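Local coordinates for FBP protein (Leishmania major, PDB 5OEZ) that probably hydrolyses fructose 1,6-bisphosphate to fructose 6-phosphate and phosphate with the help of magnesium, as a homotetramer of the class 1 fructose-bisphosphatase family, at residues E226-E231 / A333-N338; R212-V217 / L260-I265; D112-F117 / A155-L160. All blocks are in the same frame, centred on the assembly; numbering follows the deposited sequence.

Contact 1. Residues E226-E231 / A333-N338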
loop_
_atom_site.group_PDB
_atom_site.type_symbol
_atom_site.label_atom_id
_atom_site.label_comp_id
_atom_site.label_asym_id
_atom_site.label_seq_id
_atom_site.Cartn_x
_atom_site.Cartn_y
_atom_site.Cartn_z
ATOM N N GLU C 226 35.588 -30.313 -8.383
ATOM C CA GLU C 226 36.653 -31.158 -7.863
ATOM C C GLU C 226 36.084 -32.540 -7.571
ATOM O O GLU C 226 34.924 -32.644 -7.163
ATOM C CB GLU C 226 37.242 -30.564 -6.572
ATOM C CG GLU C 226 38.054 -29.302 -6.811
ATOM C CD GLU C 226 38.706 -28.782 -5.542
ATOM O OE1 GLU C 226 37.992 -28.221 -4.676
ATOM O OE2 GLU C 226 39.941 -28.912 -5.415
ATOM N N PRO C 227 36.884 -33.600 -7.767
ATOM C CA PRO C 227 36.359 -34.961 -7.549
ATOM C C PRO C 227 35.740 -35.217 -6.170
ATOM O O PRO C 227 34.708 -35.861 -6.093
ATOM C CB PRO C 227 37.587 -35.848 -7.776
ATOM C CG PRO C 227 38.408 -35.088 -8.767
ATOM C CD PRO C 227 38.173 -33.620 -8.495
ATOM N N TRP C 228 36.347 -34.717 -5.103
ATOM C CA TRP C 228 35.790 -34.945 -3.780
ATOM C C TRP C 228 34.351 -34.406 -3.637
ATOM O O TRP C 228 33.531 -35.017 -2.970
ATOM C CB TRP C 228 36.687 -34.388 -2.688
ATOM C CG TRP C 228 36.708 -32.878 -2.540
ATOM C CD1 TRP C 228 37.653 -32.027 -3.019
ATOM C CD2 TRP C 228 35.759 -32.064 -1.824
ATOM N NE1 TRP C 228 37.351 -30.732 -2.656
ATOM C CE2 TRP C 228 36.190 -30.728 -1.932
ATOM C CE3 TRP C 228 34.586 -32.338 -1.110
ATOM C CZ2 TRP C 228 35.492 -29.662 -1.339
ATOM C CZ3 TRP C 228 33.903 -31.298 -0.531
ATOM C CH2 TRP C 228 34.355 -29.971 -0.648
ATOM N N PHE C 229 34.054 -33.284 -4.290
ATOM C CA PHE C 229 32.730 -32.697 -4.228
ATOM C C PHE C 229 31.714 -33.440 -5.102
ATOM O O PHE C 229 30.534 -33.514 -4.753
ATOM C CB PHE C 229 32.758 -31.203 -4.574
ATOM C CG PHE C 229 31.483 -30.480 -4.208
ATOM C CD1 PHE C 229 31.268 -30.040 -2.902
ATOM C CD2 PHE C 229 30.493 -30.278 -5.153
ATOM C CE1 PHE C 229 30.085 -29.382 -2.557
ATOM C CE2 PHE C 229 29.308 -29.644 -4.809
ATOM C CZ PHE C 229 29.108 -29.184 -3.507
ATOM N N LYS C 230 32.160 -33.996 -6.220
ATOM C CA LYS C 230 31.301 -34.894 -6.996
ATOM C C LYS C 230 30.907 -36.086 -6.153
ATOM O O LYS C 230 29.752 -36.503 -6.159
ATOM C CB LYS C 230 32.002 -35.391 -8.252
ATOM C CG LYS C 230 32.303 -34.319 -9.278
ATOM C CD LYS C 230 32.937 -34.956 -10.506
ATOM C CE LYS C 230 33.302 -33.923 -11.546
ATOM N NZ LYS C 230 34.173 -34.527 -12.571
ATOM N N GLU C 231 31.877 -36.642 -5.431
ATOM C CA GLU C 231 31.604 -37.797 -4.578
ATOM C C GLU C 231 30.595 -37.481 -3.490
ATOM O O GLU C 231 29.731 -38.296 -3.204
ATOM C CB GLU C 231 32.898 -38.346 -3.974
ATOM C CG GLU C 231 33.795 -38.993 -5.019
ATOM C CD GLU C 231 35.124 -39.493 -4.464
ATOM O OE1 GLU C 231 35.250 -39.717 -3.215
ATOM O OE2 GLU C 231 36.039 -39.718 -5.304
ATOM N N ALA C 333 34.030 -33.960 5.315
ATOM C CA ALA C 333 34.576 -35.308 5.462
ATOM C C ALA C 333 34.986 -35.895 4.120
ATOM O O ALA C 333 35.950 -36.649 4.057
ATOM C CB ALA C 333 33.583 -36.219 6.165
ATOM N N PHE C 334 34.242 -35.583 3.065
ATOM C CA PHE C 334 34.646 -35.991 1.720
ATOM C C PHE C 334 35.925 -35.263 1.266
ATOM O O PHE C 334 36.783 -35.861 0.637
ATOM C CB PHE C 334 33.515 -35.787 0.706
ATOM C CG PHE C 334 32.452 -36.840 0.768
ATOM C CD1 PHE C 334 31.366 -36.720 1.641
ATOM C CD2 PHE C 334 32.541 -37.978 -0.036
ATOM C CE1 PHE C 334 30.380 -37.707 1.705
ATOM C CE2 PHE C 334 31.580 -38.964 0.034
ATOM C CZ PHE C 334 30.488 -38.824 0.903
ATOM N N ARG C 335 36.044 -33.979 1.584
ATOM C CA ARG C 335 37.253 -33.216 1.258
ATOM C C ARG C 335 38.471 -33.754 2.035
ATOM O O ARG C 335 39.531 -33.972 1.442
ATOM C CB ARG C 335 37.062 -31.711 1.560
ATOM C CG ARG C 335 38.107 -30.799 0.933
ATOM C CD ARG C 335 39.282 -30.409 1.846
ATOM N NE ARG C 335 38.983 -30.260 3.289
ATOM C CZ ARG C 335 38.575 -29.140 3.901
ATOM N NH1 ARG C 335 38.362 -28.005 3.231
ATOM N NH2 ARG C 335 38.350 -29.163 5.214
ATOM N N ASP C 336 38.286 -34.055 3.322
ATOM C CA ASP C 336 39.372 -34.566 4.166
ATOM C C ASP C 336 39.913 -35.909 3.715
ATOM O O ASP C 336 41.144 -36.136 3.726
ATOM C CB ASP C 336 38.952 -34.636 5.650
ATOM C CG ASP C 336 38.653 -33.240 6.259
ATOM O OD1 ASP C 336 38.917 -32.198 5.594
ATOM O OD2 ASP C 336 38.115 -33.195 7.395
ATOM N N ARG C 337 39.017 -36.801 3.312
ATOM C CA ARG C 337 39.455 -38.110 2.901
ATOM C C ARG C 337 40.231 -38.062 1.583
ATOM O O ARG C 337 41.042 -38.941 1.357
ATOM C CB ARG C 337 38.306 -39.112 2.864
ATOM C CG ARG C 337 37.400 -39.008 1.684
ATOM C CD ARG C 337 36.591 -40.282 1.527
ATOM N NE ARG C 337 35.799 -40.209 0.306
ATOM C CZ ARG C 337 34.837 -41.063 -0.020
ATOM N NH1 ARG C 337 34.500 -42.054 0.796
ATOM N NH2 ARG C 337 34.161 -40.892 -1.146
ATOM N N ASN C 338 40.008 -37.047 0.738
ATOM C CA ASN C 338 40.851 -36.886 -0.468
ATOM C C ASN C 338 42.198 -36.178 -0.224
ATOM O O ASN C 338 43.016 -36.162 -1.129
ATOM C CB ASN C 338 40.077 -36.266 -1.648
ATOM C CG ASN C 338 39.518 -37.348 -2.646
ATOM O OD1 ASN C 338 39.174 -38.444 -2.199
ATOM N ND2 ASN C 338 39.208 -36.898 -3.872
HETATM O O HOH W 1 39.334 -33.882 -5.223
HETATM O O HOH W 2 38.760 -38.959 -6.116
#
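E231 OE1 accepts a hydrogen bond from R337 NH2 at 2.6 Å, part of a salt bridge that joins the two helices near the protein surface. Its geometry is not ideal: the donor comes to the anti side of OE1, out of the carboxylate plane, and the N-H...O angle is 142°. R337 starts from a CG lodged between its backbone N and carbonyl carbon (chi1 77°) and then runs extended to NE, which carries the guanidinium edge across to the glutamate. The other carboxylate oxygen is tied in through water, one molecule donating to E231 OE2 at 2.9 Å and accepting from N338 ND2 at 3.1 Å. A second water accepts from the backbone N of W228 at 3.1 Å and, weakly, from the same N338 amide, so ND2 serves two waters at the start of helix 227-238. Around this polar edge, helices 227-238 and 325-338 of the C-terminal domain pack at 137° between their directions, with short-segment axes 8.6 Å apart. Beneath it lies W228, its indole sandwiched. R335 CB sits 3.5 Å from the centroid of the six-membered ring, almost on its normal, in a CH-pi contact, while R335 CG reaches CE2 of W228 at 3.4 Å; F229 CB lies toward the rim of the opposite face. R335 offers the ring its aliphatic stem, for the chain then bends and its guanidinium turns away to grip D336 OD1 side-on with NE and NH2. F334 packs beside the indole, CB 4.0 Å from W228 CE3, and its ring passes obliquely by the E231 carbonyl before meeting that of Y235. W228 NE1 donates a weak hydrogen bond to OE1 of E226, the N-cap residue of helix 227-238.

Contact 2. Residues R212-V217 / L260-I265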
loop_
_atom_site.group_PDB
_atom_site.type_symbol
_atom_site.label_atom_id
_atom_site.label_comp_id
_atom_site.label_asym_id
_atom_site.label_seq_id
_atom_site.Cartn_x
_atom_site.Cartn_y
_atom_site.Cartn_z
ATOM N N ARG C 212 19.616 -31.357 8.545
ATOM C CA ARG C 212 18.423 -31.323 7.716
ATOM C C ARG C 212 18.809 -31.760 6.308
ATOM O O ARG C 212 19.778 -31.245 5.734
ATOM C CB ARG C 212 17.819 -29.914 7.669
ATOM C CG ARG C 212 16.484 -29.826 6.935
ATOM C CD ARG C 212 15.326 -30.378 7.759
ATOM N NE ARG C 212 14.134 -30.509 6.913
ATOM C CZ ARG C 212 13.271 -29.533 6.607
ATOM N NH1 ARG C 212 13.409 -28.304 7.092
ATOM N NH2 ARG C 212 12.241 -29.793 5.807
ATOM N N SER C 213 18.048 -32.679 5.739
ATOM C CA SER C 213 18.403 -33.301 4.456
ATOM C C SER C 213 17.987 -32.487 3.221
ATOM O O SER C 213 17.185 -32.944 2.403
ATOM C CB SER C 213 17.790 -34.696 4.381
ATOM O OG SER C 213 18.282 -35.501 5.437
ATOM N N ILE C 214 18.529 -31.277 3.102
ATOM C CA ILE C 214 18.321 -30.414 1.945
ATOM C C ILE C 214 19.680 -29.894 1.519
ATOM O O ILE C 214 20.447 -29.411 2.357
ATOM C CB ILE C 214 17.407 -29.201 2.240
ATOM C CG1 ILE C 214 16.032 -29.659 2.731
ATOM C CG2 ILE C 214 17.225 -28.347 0.980
ATOM C CD1 ILE C 214 15.134 -28.525 3.215
ATOM N N TYR C 215 19.961 -29.973 0.220
ATOM C CA TYR C 215 21.173 -29.408 -0.336
ATOM C C TYR C 215 20.837 -28.466 -1.481
ATOM O O TYR C 215 19.886 -28.683 -2.235
ATOM C CB TYR C 215 22.167 -30.505 -0.764
ATOM C CG TYR C 215 21.830 -31.275 -1.994
ATOM C CD1 TYR C 215 20.946 -32.347 -1.950
ATOM C CD2 TYR C 215 22.409 -30.957 -3.225
ATOM C CE1 TYR C 215 20.636 -33.079 -3.100
ATOM C CE2 TYR C 215 22.113 -31.688 -4.380
ATOM C CZ TYR C 215 21.212 -32.742 -4.318
ATOM O OH TYR C 215 20.881 -33.466 -5.456
ATOM N N SER C 216 21.670 -27.438 -1.615
ATOM C CA SER C 216 21.451 -26.340 -2.529
ATOM C C SER C 216 22.762 -26.060 -3.267
ATOM O O SER C 216 23.724 -25.518 -2.691
ATOM C CB SER C 216 20.934 -25.126 -1.735
ATOM O OG SER C 216 20.377 -24.124 -2.572
ATOM N N VAL C 217 22.799 -26.452 -4.542
ATOM C CA VAL C 217 23.946 -26.223 -5.429
ATOM C C VAL C 217 23.468 -26.271 -6.883
ATOM O O VAL C 217 22.408 -26.825 -7.165
ATOM C CB VAL C 217 25.046 -27.278 -5.156
ATOM C CG1 VAL C 217 24.625 -28.655 -5.666
ATOM C CG2 VAL C 217 26.373 -26.858 -5.764
ATOM N N LEU C 260 18.941 -21.006 6.502
ATOM C CA LEU C 260 18.821 -20.561 7.882
ATOM C C LEU C 260 17.559 -21.030 8.599
ATOM O O LEU C 260 17.627 -21.437 9.750
ATOM C CB LEU C 260 18.807 -19.029 7.955
ATOM C CG LEU C 260 20.026 -18.168 8.116
ATOM C CD1 LEU C 260 19.614 -16.892 8.842
ATOM C CD2 LEU C 260 21.088 -18.885 8.886
ATOM N N LEU C 261 16.414 -20.922 7.940
ATOM C CA LEU C 261 15.130 -21.249 8.574
ATOM C C LEU C 261 14.781 -22.722 8.559
ATOM O O LEU C 261 14.212 -23.228 9.525
ATOM C CB LEU C 261 13.998 -20.461 7.928
ATOM C CG LEU C 261 14.103 -18.935 8.070
ATOM C CD1 LEU C 261 12.960 -18.258 7.322
ATOM C CD2 LEU C 261 14.097 -18.496 9.530
ATOM N N TYR C 262 15.096 -23.412 7.470
ATOM C CA TYR C 262 14.775 -24.845 7.344
ATOM C C TYR C 262 15.936 -25.739 7.738
ATOM O O TYR C 262 15.727 -26.872 8.125
ATOM C CB TYR C 262 14.385 -25.169 5.904
ATOM C CG TYR C 262 13.044 -24.628 5.438
ATOM C CD1 TYR C 262 12.296 -23.724 6.202
ATOM C CD2 TYR C 262 12.521 -25.033 4.206
ATOM C CE1 TYR C 262 11.074 -23.254 5.755
ATOM C CE2 TYR C 262 11.312 -24.563 3.746
ATOM C CZ TYR C 262 10.581 -23.677 4.523
ATOM O OH TYR C 262 9.357 -23.200 4.084
ATOM N N GLY C 263 17.163 -25.229 7.655
ATOM C CA GLY C 263 18.353 -26.075 7.730
ATOM C C GLY C 263 18.769 -26.586 6.361
ATOM O O GLY C 263 18.075 -26.358 5.364
ATOM N N GLY C 264 19.911 -27.265 6.323
ATOM C CA GLY C 264 20.463 -27.796 5.093
ATOM C C GLY C 264 21.860 -27.281 4.842
ATOM O O GLY C 264 22.572 -26.850 5.765
ATOM N N ILE C 265 22.256 -27.345 3.577
ATOM C CA ILE C 265 23.550 -26.873 3.130
ATOM C C ILE C 265 23.386 -26.074 1.854
ATOM O O ILE C 265 22.623 -26.459 0.962
ATOM C CB ILE C 265 24.604 -28.034 2.977
ATOM C CG1 ILE C 265 26.017 -27.454 2.830
ATOM C CG2 ILE C 265 24.275 -28.955 1.821
ATOM C CD1 ILE C 265 27.133 -28.471 3.001
#
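R212 places its CG opposite the backbone N (chi1 -174°) and then bends at chi2 (76°), a course that lays the chain alongside Y262 and delivers NH1 to the Y262 carbonyl. The hydrogen bond from R212 NH1 to Y262 O is 2.9 Å long with an N-H...O angle of 147°, and the donor stands tilted from the carbonyl plane. The same NH1 lies 3.5 Å from Y262 CB, and I214 CD1 covers one face of the guanidinium while also meeting the tyrosine ring at its edge. Helix 252-262 stops here: G263, with positive phi, leaves the helix, and R212 CB packs against its carbonyl carbon at 3.7 Å. G264 follows, and its CA lies within 3.2 Å of I214 O, a closeness that the absence of a side chain permits. I265 then enters the sheet, its N bonded to I214 O at 3.0 Å; its carbonyl accepts a weak bond from S216 N. Y215 and I265 thus form a parallel bridge and project to the same sheet face, where Y215 CB touches I265 CG2 at 3.7 Å and helix 227-238 covers both. Y215 OH is hydrogen-bonded to E219, and S216 OG to the carbonyl of R247, a fructose 6-phosphate-binding residue. Strand 214-216 is the middle of three parallel strands, and helix 252-262 is the connection in the beta-alpha-beta crossover from strand 245-246 to strand 265-268, with strand 214-216 between them, in the C-terminal domain.

Contact 3. Residues D112-F117 / A155-L160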
loop_
_atom_site.group_PDB
_atom_site.type_symbol
_atom_site.label_atom_id
_atom_site.label_comp_id
_atom_site.label_asym_id
_atom_site.label_seq_id
_atom_site.Cartn_x
_atom_site.Cartn_y
_atom_site.Cartn_z
ATOM N N ASP C 112 32.354 6.380 12.166
ATOM C CA ASP C 112 33.423 5.410 12.494
ATOM C C ASP C 112 33.145 3.981 12.006
ATOM O O ASP C 112 33.867 3.049 12.367
ATOM C CB ASP C 112 33.774 5.469 14.010
ATOM C CG ASP C 112 32.548 5.434 14.920
ATOM O OD1 ASP C 112 31.416 5.147 14.458
ATOM O OD2 ASP C 112 32.741 5.717 16.122
ATOM N N TYR C 113 32.137 3.807 11.150
ATOM C CA TYR C 113 31.842 2.501 10.568
ATOM C C TYR C 113 32.382 2.378 9.143
ATOM O O TYR C 113 32.322 3.324 8.359
ATOM C CB TYR C 113 30.334 2.214 10.607
ATOM C CG TYR C 113 29.831 1.973 12.009
ATOM C CD1 TYR C 113 30.300 0.897 12.755
ATOM C CD2 TYR C 113 28.877 2.807 12.588
ATOM C CE1 TYR C 113 29.838 0.654 14.036
ATOM C CE2 TYR C 113 28.416 2.575 13.876
ATOM C CZ TYR C 113 28.901 1.499 14.600
ATOM O OH TYR C 113 28.456 1.255 15.886
ATOM N N LEU C 114 32.920 1.198 8.831
ATOM C CA LEU C 114 33.264 0.810 7.460
ATOM C C LEU C 114 32.168 -0.147 7.035
ATOM O O LEU C 114 31.932 -1.130 7.725
ATOM C CB LEU C 114 34.616 0.087 7.400
ATOM C CG LEU C 114 35.887 0.865 7.793
ATOM C CD1 LEU C 114 36.099 0.873 9.289
ATOM C CD2 LEU C 114 37.109 0.258 7.112
ATOM N N ILE C 115 31.505 0.120 5.912
ATOM C CA ILE C 115 30.404 -0.734 5.476
ATOM C C ILE C 115 30.620 -1.189 4.039
ATOM O O ILE C 115 30.946 -0.399 3.161
ATOM C CB ILE C 115 29.022 -0.079 5.683
ATOM C CG1 ILE C 115 27.917 -1.007 5.192
ATOM C CG2 ILE C 115 28.914 1.265 4.988
ATOM C CD1 ILE C 115 26.558 -0.700 5.799
ATOM N N PHE C 116 30.472 -2.492 3.833
ATOM C CA PHE C 116 30.667 -3.114 2.550
ATOM C C PHE C 116 29.371 -3.800 2.236
ATOM O O PHE C 116 28.898 -4.597 3.042
ATOM C CB PHE C 116 31.836 -4.098 2.619
ATOM C CG PHE C 116 33.123 -3.414 2.900
ATOM C CD1 PHE C 116 33.843 -2.842 1.869
ATOM C CD2 PHE C 116 33.575 -3.268 4.200
ATOM C CE1 PHE C 116 35.029 -2.167 2.116
ATOM C CE2 PHE C 116 34.752 -2.589 4.461
ATOM C CZ PHE C 116 35.480 -2.033 3.418
ATOM N N PHE C 117 28.794 -3.486 1.081
ATOM C CA PHE C 117 27.478 -3.987 0.765
ATOM C C PHE C 117 27.339 -4.428 -0.677
ATOM O O PHE C 117 28.009 -3.920 -1.556
ATOM C CB PHE C 117 26.416 -2.931 1.131
ATOM C CG PHE C 117 26.511 -1.664 0.328
ATOM C CD1 PHE C 117 27.368 -0.635 0.704
ATOM C CD2 PHE C 117 25.748 -1.504 -0.816
ATOM C CE1 PHE C 117 27.459 0.525 -0.056
ATOM C CE2 PHE C 117 25.852 -0.353 -1.584
ATOM C CZ PHE C 117 26.715 0.660 -1.214
ATOM N N ALA C 155 44.896 0.393 3.216
ATOM C CA ALA C 155 45.742 -0.135 4.280
ATOM C C ALA C 155 44.935 -0.687 5.449
ATOM O O ALA C 155 45.265 -1.750 5.969
ATOM C CB ALA C 155 46.718 0.924 4.767
ATOM N N VAL C 156 43.858 -0.000 5.831
ATOM C CA VAL C 156 43.037 -0.431 6.968
ATOM C C VAL C 156 42.389 -1.790 6.747
ATOM O O VAL C 156 42.465 -2.655 7.623
ATOM C CB VAL C 156 41.979 0.629 7.356
ATOM C CG1 VAL C 156 40.937 0.076 8.333
ATOM C CG2 VAL C 156 42.665 1.834 7.973
ATOM N N ILE C 157 41.754 -1.990 5.599
ATOM C CA ILE C 157 41.069 -3.260 5.336
ATOM C C ILE C 157 42.002 -4.476 5.311
ATOM O O ILE C 157 41.597 -5.566 5.740
ATOM C CB ILE C 157 40.207 -3.111 4.054
ATOM C CG1 ILE C 157 38.904 -2.418 4.388
ATOM C CG2 ILE C 157 39.971 -4.418 3.345
ATOM C CD1 ILE C 157 37.997 -3.227 5.268
ATOM N N ARG C 158 43.245 -4.288 4.869
ATOM C CA ARG C 158 44.279 -5.331 4.970
ATOM C C ARG C 158 44.607 -5.784 6.406
ATOM O O ARG C 158 45.107 -6.884 6.603
ATOM C CB ARG C 158 45.573 -4.900 4.265
ATOM C CG ARG C 158 45.519 -5.088 2.734
ATOM C CD ARG C 158 46.362 -3.982 2.090
ATOM N NE ARG C 158 46.349 -3.809 0.632
ATOM C CZ ARG C 158 46.782 -2.715 -0.011
ATOM N NH1 ARG C 158 47.300 -1.664 0.630
ATOM N NH2 ARG C 158 46.696 -2.670 -1.341
ATOM N N MET C 159 44.356 -4.930 7.396
ATOM C CA MET C 159 44.538 -5.290 8.809
ATOM C C MET C 159 43.343 -6.035 9.434
ATOM O O MET C 159 43.478 -6.570 10.532
ATOM C CB MET C 159 44.838 -4.032 9.637
ATOM C CG MET C 159 46.121 -3.309 9.246
ATOM S SD MET C 159 46.670 -2.112 10.492
ATOM C CE MET C 159 45.153 -1.218 10.797
ATOM N N LEU C 160 42.200 -6.085 8.749
ATOM C CA LEU C 160 40.964 -6.641 9.324
ATOM C C LEU C 160 40.678 -8.080 8.914
ATOM O O LEU C 160 41.223 -8.577 7.923
ATOM C CB LEU C 160 39.775 -5.753 8.945
ATOM C CG LEU C 160 39.849 -4.311 9.470
ATOM C CD1 LEU C 160 38.726 -3.481 8.873
ATOM C CD2 LEU C 160 39.811 -4.256 10.995
#
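The F116 ring is approached obliquely by I157 CD1, which stands 3.3 Å from CZ and 3.4 Å from CE2. The two side chains come from opposite directions, F116 out of the strand and I157 off the helix. In I157 both chi1 (-81°) and chi2 (-67°) turn the chain, and CG1 follows CD1 to lie 3.6 Å from F116 CZ. L114, two residues earlier on the same strand face, contributes a single methyl: its CD2 touches I157 CD1 and V156 CG1, each at 4.0 Å, and L160 CD1 at a looser 4.4 Å. No hydrogen bond crosses, and all five residues are buried; the contact is purely apolar packing of a helix on a sheet. F116 also rests on M102 and L314, I157 on I311, and L160 on W139. Y113, which binds AMP, lies on the same strand just before L114. I115 and F117 point to the other side of the sheet, onto helix 72-87. Strand 113-121, paired in parallel with 91-96 and antiparallel with 132-140, thus runs with helix 72-87 on the I115 and F117 face and the end of helix 150-158, with loop residues, on the L114 and F116 face.

Contacts 1 and 2 belong to the C-terminal domain, and their segments alternate along the chain. Their centres are 19 Å apart, and they meet where F229 CE2 lies 4.2 Å from V217 CG2, helix 227-238 following strand 214-216 in the chain. Contact 3, in the N-terminal domain, is remote: its centre is 34 Å from that of contact 1 and 31 Å from that of contact 2. Each lies at a different remove from the active site: the S216 side chain is about 4 Å from that of Y248, the W228 side chain about 11 Å from that of Y268, and the F116 side chain about 8 Å from those of the manganese-binding E97 and D118.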